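Local coordinates for protein glycoside Hydrolase Family 43_12 (Metagenome, PDB 7JVH) that probably hydrolyses glycosidic bonds in plant cell-wall polysaccharides such as arabinoxylan, at residues E386-E391 / G414-T419; N406-A411 / S432-R437; T29-T34 / Q446-Y451; A459-Y464 / A559-G564. All blocks are in the same frame, centred on the assembly; numbering follows the deposited sequence.

Overall arrangement
All four contacts lie in the C-terminal beta sandwich, of concanavalin A-like type, which also takes in the N-terminal strand 28-37. Contacts 1 and 3 have centres about 9 Å apart and share one sheet, in which strand 28-37 runs between 416-418 and 442-451. Contact 4 belongs to the facing six-stranded sheet, its centre about 12 Å from that of contact 3; Met563 (selenomethionine) reaches across to Phe30, Thr447, Phe388 and Leu416. Contact 2 spans the two sheets and lies about 11 Å from contact 4, centre to centre. The five four-stranded sheets between residues 65 and 350 form the family's propeller, where the active site is expected; no segment here belongs to them.

Contact 1: E386-E391 / G414-T419; sequences EDFKSE and GGLQMT
Leu416 lies over one face of the Phe388 ring, and Glu386, at the end of strand 383-386, covers the opposite face. CG of Glu386 stands 3.3 Å above the ring plane, over its centre, and the carboxylate doubles back so that OE2 accepts the N-H of Phe388 (2.8 Å, N to OE2) through its anti lone pair. Asp387 turns its side chain elsewhere: OD1 is bonded to Asn32 ND2 on the neighbouring strand 28-37. Phe388 carries the contact. Its chi1 of -58° puts CG beside the backbone N and opposite the carbonyl carbon, which brings the ring in between Glu386 and Leu416. CG of Leu416 approaches to 3.6 Å from Phe388 CG and lies 15° off the ring normal, a CH-pi contact, while Leu416 CD1 reaches on to Phe388 CZ at 3.7 Å. Trp397 meets the same ring edge-to-face. The carbonyl of Phe388 takes a nearly straight hydrogen bond from Gly415 N (3.0 Å, N to O), the donor standing well above the carbonyl plane. Lys389 then passes over Gly414, backbone on backbone, at 4.1 Å between the two CA atoms. One backbone bond and one aliphatic-on-aromatic contact thus tie this loop to the start of strand 416-418, and the ring, held on both faces, has its tilt largely fixed.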
# COMPACT_ATOMS: atom_id res chain seq x y z
N GLU A 386 -13.73 15.52 -2.09
CA GLU A 386 -14.75 14.52 -2.00
C GLU A 386 -15.82 15.08 -1.08
O GLU A 386 -15.52 15.54 0.03
CB GLU A 386 -14.18 13.25 -1.37
CG GLU A 386 -15.19 12.14 -1.16
CD GLU A 386 -15.90 11.76 -2.45
OE1 GLU A 386 -15.25 11.14 -3.31
OE2 GLU A 386 -17.12 12.06 -2.59
N ASP A 387 -17.07 15.03 -1.54
CA ASP A 387 -18.24 15.50 -0.79
C ASP A 387 -19.11 14.38 -0.22
O ASP A 387 -20.06 14.65 0.47
CB ASP A 387 -19.06 16.44 -1.68
CG ASP A 387 -18.34 17.75 -1.95
OD1 ASP A 387 -17.53 18.17 -1.10
OD2 ASP A 387 -18.61 18.37 -3.01
N PHE A 388 -18.76 13.13 -0.53
CA PHE A 388 -19.47 11.94 -0.06
C PHE A 388 -20.99 12.01 -0.25
O PHE A 388 -21.76 11.65 0.63
CB PHE A 388 -19.11 11.63 1.40
CG PHE A 388 -17.64 11.43 1.64
CD1 PHE A 388 -17.02 10.25 1.23
CD2 PHE A 388 -16.88 12.41 2.24
CE1 PHE A 388 -15.67 10.07 1.44
CE2 PHE A 388 -15.53 12.24 2.45
CZ PHE A 388 -14.91 11.06 2.06
N LYS A 389 -21.40 12.49 -1.43
CA LYS A 389 -22.80 12.56 -1.84
C LYS A 389 -23.33 11.26 -2.50
O LYS A 389 -24.37 11.27 -3.16
CB LYS A 389 -22.98 13.72 -2.80
CG LYS A 389 -22.54 15.06 -2.23
CD LYS A 389 -23.08 16.26 -3.03
CE LYS A 389 -22.91 17.54 -2.23
NZ LYS A 389 -23.00 18.78 -3.05
N SER A 390 -22.62 10.15 -2.29
CA SER A 390 -22.91 8.88 -2.95
C SER A 390 -22.51 7.70 -2.08
O SER A 390 -21.39 7.65 -1.56
CB SER A 390 -22.17 8.82 -4.28
OG SER A 390 -22.24 7.51 -4.82
N GLU A 391 -23.44 6.74 -1.95
CA GLU A 391 -23.27 5.57 -1.09
C GLU A 391 -22.13 4.68 -1.54
O GLU A 391 -21.57 3.95 -0.72
CB GLU A 391 -24.58 4.78 -1.00
CG GLU A 391 -25.02 4.51 0.44
CD GLU A 391 -26.50 4.19 0.55
OE1 GLU A 391 -27.03 3.45 -0.31
OE2 GLU A 391 -27.11 4.69 1.51
N GLY A 414 -26.22 14.07 1.79
CA GLY A 414 -24.81 13.77 1.54
C GLY A 414 -23.92 14.10 2.73
O GLY A 414 -24.28 14.93 3.56
N GLY A 415 -22.76 13.45 2.78
CA GLY A 415 -21.79 13.64 3.85
C GLY A 415 -21.58 12.36 4.64
O GLY A 415 -22.49 11.53 4.73
N LEU A 416 -20.38 12.21 5.21
CA LEU A 416 -20.02 11.07 6.05
C LEU A 416 -20.56 11.23 7.47
O LEU A 416 -19.92 11.85 8.32
CB LEU A 416 -18.50 10.89 6.13
CG LEU A 416 -17.79 10.18 5.00
CD1 LEU A 416 -16.33 9.96 5.35
CD2 LEU A 416 -18.45 8.85 4.70
N GLN A 417 -21.74 10.65 7.71
CA GLN A 417 -22.31 10.47 9.04
C GLN A 417 -21.58 9.29 9.68
O GLN A 417 -21.77 8.16 9.25
CB GLN A 417 -23.79 10.11 8.93
CG GLN A 417 -24.74 11.27 9.10
CD GLN A 417 -26.18 10.81 9.05
OE1 GLN A 417 -26.54 9.78 9.65
NE2 GLN A 417 -27.03 11.57 8.35
N MSE A 418 -20.75 9.55 10.70
CA MSE A 418 -20.04 8.44 11.32
C MSE A 418 -20.23 8.46 12.84
O MSE A 418 -20.19 9.50 13.49
CB MSE A 418 -18.58 8.38 10.84
CG MSE A 418 -17.60 9.38 11.40
SE MSE A 418 -15.78 8.96 10.67
CE MSE A 418 -15.75 9.73 8.87
N THR A 419 -20.50 7.25 13.36
CA THR A 419 -20.82 7.00 14.75
C THR A 419 -19.57 6.41 15.42
O THR A 419 -18.84 5.65 14.81
CB THR A 419 -21.98 6.00 14.84
OG1 THR A 419 -23.07 6.47 14.02
CG2 THR A 419 -22.47 5.82 16.27

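Contact 2: N406-A411 / S432-R437; sequences NFIKIA and SALFHR
The two sheets of the beta sandwich meet here: strand 408-410, next to 416-418 in one of them, faces strand 433-437, the outermost strand of the six-stranded other. No hydrogen bond passes between the segments, and the contact is made by buried side chains and backbone edges. Phe407, just before its strand, lays its ring on Ser432. CA of Ser432 stands 3.4 Å above the ring plane over its centre, a CH-pi contact 13° off the normal, with Ser432 CB 3.5 Å from Phe407 CD1. Farther out on the ring, CE1 of Phe407 comes to 3.2 Å from Ala433 N, and CZ lies 3.4 Å from Ala433 O, so the aromatic group rests along a run of main chain. A chi1 of 64°, which sets CG between the backbone N and the carbonyl carbon, directs the ring there. The hydroxyl of Ser432 looks elsewhere, bonded to Val565 O and to Leu421 N. One residue on, Ile408 meets Leu434 at about a right angle. Leu416 and Met418 (selenomethionine) pack against Ile408 from the adjoining strand, and Leu416 also touches Leu434. The join between the two aliphatic side chains is made by Ile408 CD1, 3.8 Å from Leu434 CD2.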
# COMPACT_ATOMS: atom_id res chain seq x y z
N ASN A 406 -19.40 -0.52 9.53
CA ASN A 406 -19.72 -0.58 10.96
C ASN A 406 -19.88 0.78 11.66
O ASN A 406 -20.30 0.81 12.81
CB ASN A 406 -18.65 -1.38 11.72
CG ASN A 406 -18.66 -2.85 11.38
OD1 ASN A 406 -19.60 -3.36 10.78
ND2 ASN A 406 -17.60 -3.53 11.77
N PHE A 407 -19.51 1.87 10.98
CA PHE A 407 -19.59 3.21 11.56
C PHE A 407 -19.85 4.39 10.63
O PHE A 407 -19.78 5.53 11.08
CB PHE A 407 -18.32 3.49 12.38
CG PHE A 407 -17.06 3.52 11.57
CD1 PHE A 407 -16.58 4.71 11.04
CD2 PHE A 407 -16.31 2.37 11.39
CE1 PHE A 407 -15.40 4.73 10.30
CE2 PHE A 407 -15.14 2.39 10.66
CZ PHE A 407 -14.68 3.56 10.11
N ILE A 408 -20.12 4.13 9.34
CA ILE A 408 -20.41 5.17 8.36
C ILE A 408 -21.76 4.93 7.69
O ILE A 408 -22.12 3.80 7.40
CB ILE A 408 -19.28 5.28 7.30
CG1 ILE A 408 -18.34 6.44 7.64
CG2 ILE A 408 -19.82 5.51 5.89
CD1 ILE A 408 -16.89 6.22 7.28
N LYS A 409 -22.50 6.02 7.48
CA LYS A 409 -23.70 6.04 6.65
C LYS A 409 -23.70 7.35 5.88
O LYS A 409 -23.20 8.36 6.36
CB LYS A 409 -24.97 5.93 7.49
CG LYS A 409 -25.18 4.56 8.09
CD LYS A 409 -26.36 4.57 9.06
CE LYS A 409 -27.16 3.28 9.04
NZ LYS A 409 -28.53 3.49 9.60
N ILE A 410 -24.26 7.32 4.67
CA ILE A 410 -24.35 8.51 3.82
C ILE A 410 -25.65 9.21 4.13
O ILE A 410 -26.72 8.59 4.15
CB ILE A 410 -24.25 8.16 2.31
CG1 ILE A 410 -22.86 7.66 1.94
CG2 ILE A 410 -24.64 9.36 1.45
CD1 ILE A 410 -21.72 8.64 2.12
N ALA A 411 -25.56 10.52 4.42
CA ALA A 411 -26.73 11.32 4.77
C ALA A 411 -27.64 11.49 3.56
O ALA A 411 -27.19 11.35 2.41
CB ALA A 411 -26.31 12.68 5.32
N SER A 432 -13.30 4.24 14.45
CA SER A 432 -14.26 4.91 13.58
C SER A 432 -13.59 6.11 12.92
O SER A 432 -13.76 7.24 13.35
CB SER A 432 -15.51 5.32 14.36
OG SER A 432 -15.15 5.91 15.59
N ALA A 433 -12.83 5.83 11.87
CA ALA A 433 -12.10 6.81 11.09
C ALA A 433 -11.94 6.32 9.64
O ALA A 433 -11.76 5.14 9.40
CB ALA A 433 -10.75 7.08 11.73
N LEU A 434 -12.04 7.25 8.68
CA LEU A 434 -11.86 6.96 7.26
C LEU A 434 -10.62 7.69 6.79
O LEU A 434 -10.46 8.87 7.08
CB LEU A 434 -13.09 7.36 6.45
CG LEU A 434 -13.29 6.65 5.11
CD1 LEU A 434 -13.38 5.15 5.28
CD2 LEU A 434 -14.53 7.19 4.42
N PHE A 435 -9.75 6.97 6.06
CA PHE A 435 -8.40 7.40 5.79
C PHE A 435 -8.07 7.40 4.31
O PHE A 435 -8.57 6.58 3.53
CB PHE A 435 -7.39 6.50 6.50
CG PHE A 435 -7.28 6.74 7.99
CD1 PHE A 435 -6.78 7.94 8.48
CD2 PHE A 435 -7.67 5.76 8.89
CE1 PHE A 435 -6.67 8.16 9.83
CE2 PHE A 435 -7.57 5.97 10.26
CZ PHE A 435 -7.06 7.17 10.73
N HIS A 436 -7.19 8.34 3.95
CA HIS A 436 -6.66 8.53 2.62
C HIS A 436 -5.15 8.46 2.81
O HIS A 436 -4.61 9.09 3.72
CB HIS A 436 -7.06 9.91 2.10
CG HIS A 436 -6.69 10.16 0.68
ND1 HIS A 436 -5.38 10.37 0.28
CD2 HIS A 436 -7.44 10.23 -0.45
CE1 HIS A 436 -5.35 10.57 -1.02
NE2 HIS A 436 -6.59 10.48 -1.49
N ARG A 437 -4.48 7.69 1.94
CA ARG A 437 -3.04 7.55 1.98
C ARG A 437 -2.36 8.89 1.75
O ARG A 437 -2.83 9.70 0.94
CB ARG A 437 -2.58 6.56 0.91
CG ARG A 437 -3.00 5.12 1.17
CD ARG A 437 -2.84 4.33 -0.10
NE ARG A 437 -3.14 2.90 -0.02
CZ ARG A 437 -4.37 2.39 0.02
NH1 ARG A 437 -5.45 3.15 0.05
NH2 ARG A 437 -4.53 1.08 0.04

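Contact 3: T29-T34 / Q446-Y451; sequences TFTNFT and QTTLSY
Phe30 and Leu449 lie side by side, pointing the same way into the sandwich, with Phe30 CD2 3.6 Å from Leu449 CB. The ring presents its edge to Thr447, whose OG1 sits near the ring plane, 3.5 Å from CD2 of Phe30. On the same face Phe33 slants across Thr447, its CD2 3.8 Å from Thr447 CB, and the carbonyl O of Gln446 lies over one face of its ring. The other face of the sheet is polar. Thr31 and Thr448 run alongside each other, methyl against methyl, while the amides of Asn32 and Gln446 stand almost perpendicular (87°). A water donates to Asn32 OD1 (2.7 Å, O to OD1) and also joins Gln446 NE2 to Thr448 OG1, though at lengths too short to be trusted in detail; Thr448 OG1 is also hydrogen-bonded to Thr516 OG1. Thr34 OG1 donates to OD1 of Asn32, on a lone pair in the carbonyl plane. The strands are antiparallel with a classic beta bulge: Thr31 and Asn32 both face Thr448, whose O takes Thr31 N at 2.7 Å and only a weak bond from Asn32 N. Asn32 O is gripped twice, by Thr448 N and by Thr447 OG1 (2.7 Å). Chi1 of -167° turns Thr447 OG1 to this carbonyl; the hydroxyl thus spends its hydrogen on the main chain and lets a threonine sit among apolar neighbours.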
# COMPACT_ATOMS: atom_id res chain seq x y z
N THR A 29 -21.09 14.79 11.04
CA THR A 29 -21.25 14.59 9.60
C THR A 29 -20.19 15.41 8.88
O THR A 29 -20.21 16.64 8.91
CB THR A 29 -22.66 14.98 9.13
OG1 THR A 29 -23.63 14.22 9.87
CG2 THR A 29 -22.86 14.69 7.66
N PHE A 30 -19.25 14.72 8.22
CA PHE A 30 -18.18 15.35 7.46
C PHE A 30 -18.69 15.59 6.05
O PHE A 30 -18.94 14.63 5.31
CB PHE A 30 -16.93 14.49 7.45
CG PHE A 30 -16.36 14.23 8.83
CD1 PHE A 30 -16.86 13.19 9.62
CD2 PHE A 30 -15.34 15.01 9.33
CE1 PHE A 30 -16.35 12.95 10.88
CE2 PHE A 30 -14.83 14.78 10.61
CZ PHE A 30 -15.33 13.74 11.38
N THR A 31 -18.87 16.87 5.70
CA THR A 31 -19.50 17.28 4.45
C THR A 31 -18.49 17.41 3.30
O THR A 31 -18.89 17.44 2.14
CB THR A 31 -20.23 18.63 4.64
OG1 THR A 31 -21.07 18.90 3.53
CG2 THR A 31 -19.24 19.76 4.75
N ASN A 32 -17.20 17.51 3.64
CA ASN A 32 -16.11 17.60 2.69
C ASN A 32 -14.80 17.02 3.21
O ASN A 32 -14.51 17.10 4.40
CB ASN A 32 -15.83 19.05 2.31
CG ASN A 32 -14.65 19.20 1.36
OD1 ASN A 32 -13.57 19.66 1.74
ND2 ASN A 32 -14.84 18.77 0.12
N PHE A 33 -14.02 16.44 2.29
CA PHE A 33 -12.59 16.25 2.49
C PHE A 33 -11.86 16.69 1.22
O PHE A 33 -12.25 16.30 0.12
CB PHE A 33 -12.23 14.78 2.82
CG PHE A 33 -10.84 14.63 3.36
CD1 PHE A 33 -9.76 14.46 2.52
CD2 PHE A 33 -10.62 14.68 4.72
CE1 PHE A 33 -8.47 14.33 3.03
CE2 PHE A 33 -9.32 14.53 5.25
CZ PHE A 33 -8.25 14.37 4.39
N THR A 34 -10.80 17.48 1.39
CA THR A 34 -9.96 17.93 0.29
C THR A 34 -8.52 17.56 0.59
O THR A 34 -8.03 17.83 1.68
CB THR A 34 -10.06 19.47 0.04
OG1 THR A 34 -11.43 19.82 -0.21
CG2 THR A 34 -9.23 19.90 -1.12
N GLN A 446 -7.87 19.47 4.15
CA GLN A 446 -8.86 19.97 5.08
C GLN A 446 -10.15 19.18 5.03
O GLN A 446 -10.47 18.55 4.02
CB GLN A 446 -9.14 21.44 4.78
CG GLN A 446 -9.46 21.70 3.32
CD GLN A 446 -10.26 22.96 3.13
OE1 GLN A 446 -9.73 23.98 2.73
NE2 GLN A 446 -11.55 22.88 3.43
N THR A 447 -10.90 19.22 6.13
CA THR A 447 -12.21 18.59 6.22
C THR A 447 -13.18 19.56 6.87
O THR A 447 -12.79 20.40 7.69
CB THR A 447 -12.15 17.24 7.00
OG1 THR A 447 -13.37 16.53 6.80
CG2 THR A 447 -11.91 17.46 8.50
N THR A 448 -14.45 19.44 6.49
CA THR A 448 -15.53 20.30 6.97
C THR A 448 -16.58 19.40 7.59
O THR A 448 -17.00 18.42 6.97
CB THR A 448 -16.14 21.14 5.83
OG1 THR A 448 -15.11 21.92 5.24
CG2 THR A 448 -17.22 22.06 6.33
N LEU A 449 -17.00 19.74 8.81
CA LEU A 449 -17.86 18.86 9.58
C LEU A 449 -18.91 19.65 10.34
O LEU A 449 -18.68 20.78 10.76
CB LEU A 449 -17.06 17.94 10.54
CG LEU A 449 -16.45 18.53 11.82
CD1 LEU A 449 -16.47 17.56 12.98
CD2 LEU A 449 -15.03 18.99 11.55
N SER A 450 -20.10 19.04 10.45
CA SER A 450 -21.19 19.51 11.27
C SER A 450 -21.22 18.62 12.50
O SER A 450 -21.48 17.43 12.41
CB SER A 450 -22.50 19.46 10.49
OG SER A 450 -23.60 19.50 11.38
N TYR A 451 -20.91 19.22 13.65
CA TYR A 451 -20.60 18.52 14.88
C TYR A 451 -21.87 18.44 15.69
O TYR A 451 -22.30 19.43 16.28
CB TYR A 451 -19.50 19.28 15.64
CG TYR A 451 -19.26 18.77 17.03
CD1 TYR A 451 -18.38 17.71 17.25
CD2 TYR A 451 -19.92 19.32 18.11
CE1 TYR A 451 -18.16 17.21 18.53
CE2 TYR A 451 -19.71 18.83 19.40
CZ TYR A 451 -18.83 17.77 19.60
OH TYR A 451 -18.64 17.33 20.87
O HOH W 1 -23.89 15.37 12.56
O HOH W 2 -13.14 21.01 4.00

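Contact 4: A459-Y464 / A559-G564; sequences AGLICY and ALVGMG
Leu461 and Val561 cross on the inner face of this strand pair, with Leu461 CD1 4.2 Å from Val561 CG2; Cys463 SG touches the same methyl at 4.3 Å. Phe33 packs on Leu461 and Val561 from the facing sheet. Met563, a selenomethionine, also lies on this face, its CB 3.5 Å from Gly460 O, and its bent chain reaches Phe30, Phe33 and Thr447. The other face carries Ile462, Tyr464 and Leu560. Ile462 extends its CD1 over the bare backbone of Gly564 (4.0 Å to CA), helped by a chi2 of 176° that stretches the chain away from CA. Tyr464 and Leu560 run side by side, 4.1 Å between their CD1 atoms, with Phe435 adding its ring beside both. Toward the main chain the contact turns polar. Three hydrogen-bonded pairs, Gly460 with Gly564, Ile462 with Gly562 and Tyr464 with Leu560, give six N-H to O bonds, among them Ile462 N to Gly562 O at 2.8 Å. The hydroxyl of Tyr464, beyond the ring, has a weak hydrogen bond to Arg401 NH1. This regular antiparallel pairing, with strand 560-566 set between 433-437 and 458-464, is characteristic of a concanavalin A-like beta sandwich.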
# COMPACT_ATOMS: atom_id res chain seq x y z
N ALA A 459 -14.91 14.61 17.33
CA ALA A 459 -14.91 14.52 15.87
C ALA A 459 -13.85 15.44 15.31
O ALA A 459 -13.75 16.61 15.72
CB ALA A 459 -16.27 14.92 15.32
N GLY A 460 -13.03 14.91 14.39
CA GLY A 460 -11.92 15.66 13.87
C GLY A 460 -11.10 15.05 12.77
O GLY A 460 -11.57 14.22 12.00
N LEU A 461 -9.84 15.49 12.70
CA LEU A 461 -8.94 15.25 11.59
C LEU A 461 -7.70 14.56 12.12
O LEU A 461 -7.17 14.97 13.15
CB LEU A 461 -8.56 16.61 10.95
CG LEU A 461 -7.42 16.65 9.94
CD1 LEU A 461 -7.84 16.00 8.62
CD2 LEU A 461 -7.00 18.08 9.74
N ILE A 462 -7.23 13.55 11.39
CA ILE A 462 -6.18 12.64 11.86
C ILE A 462 -5.07 12.46 10.83
O ILE A 462 -5.35 12.23 9.65
CB ILE A 462 -6.75 11.24 12.16
CG1 ILE A 462 -7.97 11.33 13.07
CG2 ILE A 462 -5.67 10.36 12.79
CD1 ILE A 462 -8.64 10.01 13.33
N CYS A 463 -3.82 12.54 11.30
CA CYS A 463 -2.64 12.07 10.59
C CYS A 463 -2.09 10.85 11.38
O CYS A 463 -1.72 10.97 12.55
CB CYS A 463 -1.60 13.20 10.48
SG CYS A 463 -2.22 14.73 9.70
N TYR A 464 -2.04 9.69 10.70
CA TYR A 464 -1.87 8.39 11.33
C TYR A 464 -0.79 7.56 10.64
O TYR A 464 -0.90 7.26 9.45
CB TYR A 464 -3.20 7.63 11.21
CG TYR A 464 -3.31 6.34 12.00
CD1 TYR A 464 -2.88 5.12 11.47
CD2 TYR A 464 -3.93 6.33 13.25
CE1 TYR A 464 -3.01 3.94 12.20
CE2 TYR A 464 -4.09 5.16 13.96
CZ TYR A 464 -3.62 3.96 13.43
OH TYR A 464 -3.72 2.76 14.11
N ALA A 559 2.05 6.85 6.03
CA ALA A 559 1.12 7.66 6.79
C ALA A 559 -0.21 7.80 6.07
O ALA A 559 -0.30 7.63 4.85
CB ALA A 559 1.72 9.03 7.10
N LEU A 560 -1.24 8.14 6.85
CA LEU A 560 -2.60 8.30 6.39
C LEU A 560 -3.11 9.65 6.90
O LEU A 560 -2.64 10.15 7.91
CB LEU A 560 -3.50 7.18 6.92
CG LEU A 560 -3.03 5.75 6.63
CD1 LEU A 560 -3.78 4.76 7.50
CD2 LEU A 560 -3.20 5.39 5.16
N VAL A 561 -4.09 10.21 6.19
CA VAL A 561 -4.80 11.38 6.63
C VAL A 561 -6.28 11.10 6.46
O VAL A 561 -6.69 10.49 5.48
CB VAL A 561 -4.35 12.66 5.86
CG1 VAL A 561 -4.74 12.59 4.39
CG2 VAL A 561 -4.91 13.92 6.51
N GLY A 562 -7.09 11.51 7.43
CA GLY A 562 -8.50 11.25 7.38
C GLY A 562 -9.30 11.93 8.49
O GLY A 562 -8.76 12.72 9.25
N MSE A 563 -10.58 11.58 8.55
CA MSE A 563 -11.47 12.09 9.57
C MSE A 563 -11.92 10.93 10.45
O MSE A 563 -12.01 9.79 10.00
CB MSE A 563 -12.62 12.87 8.91
CG MSE A 563 -13.47 12.11 7.92
SE MSE A 563 -13.82 13.05 6.20
CE MSE A 563 -13.09 11.79 4.90
N GLY A 564 -12.18 11.21 11.73
CA GLY A 564 -12.61 10.19 12.66
C GLY A 564 -13.40 10.72 13.83
O GLY A 564 -13.45 11.92 14.05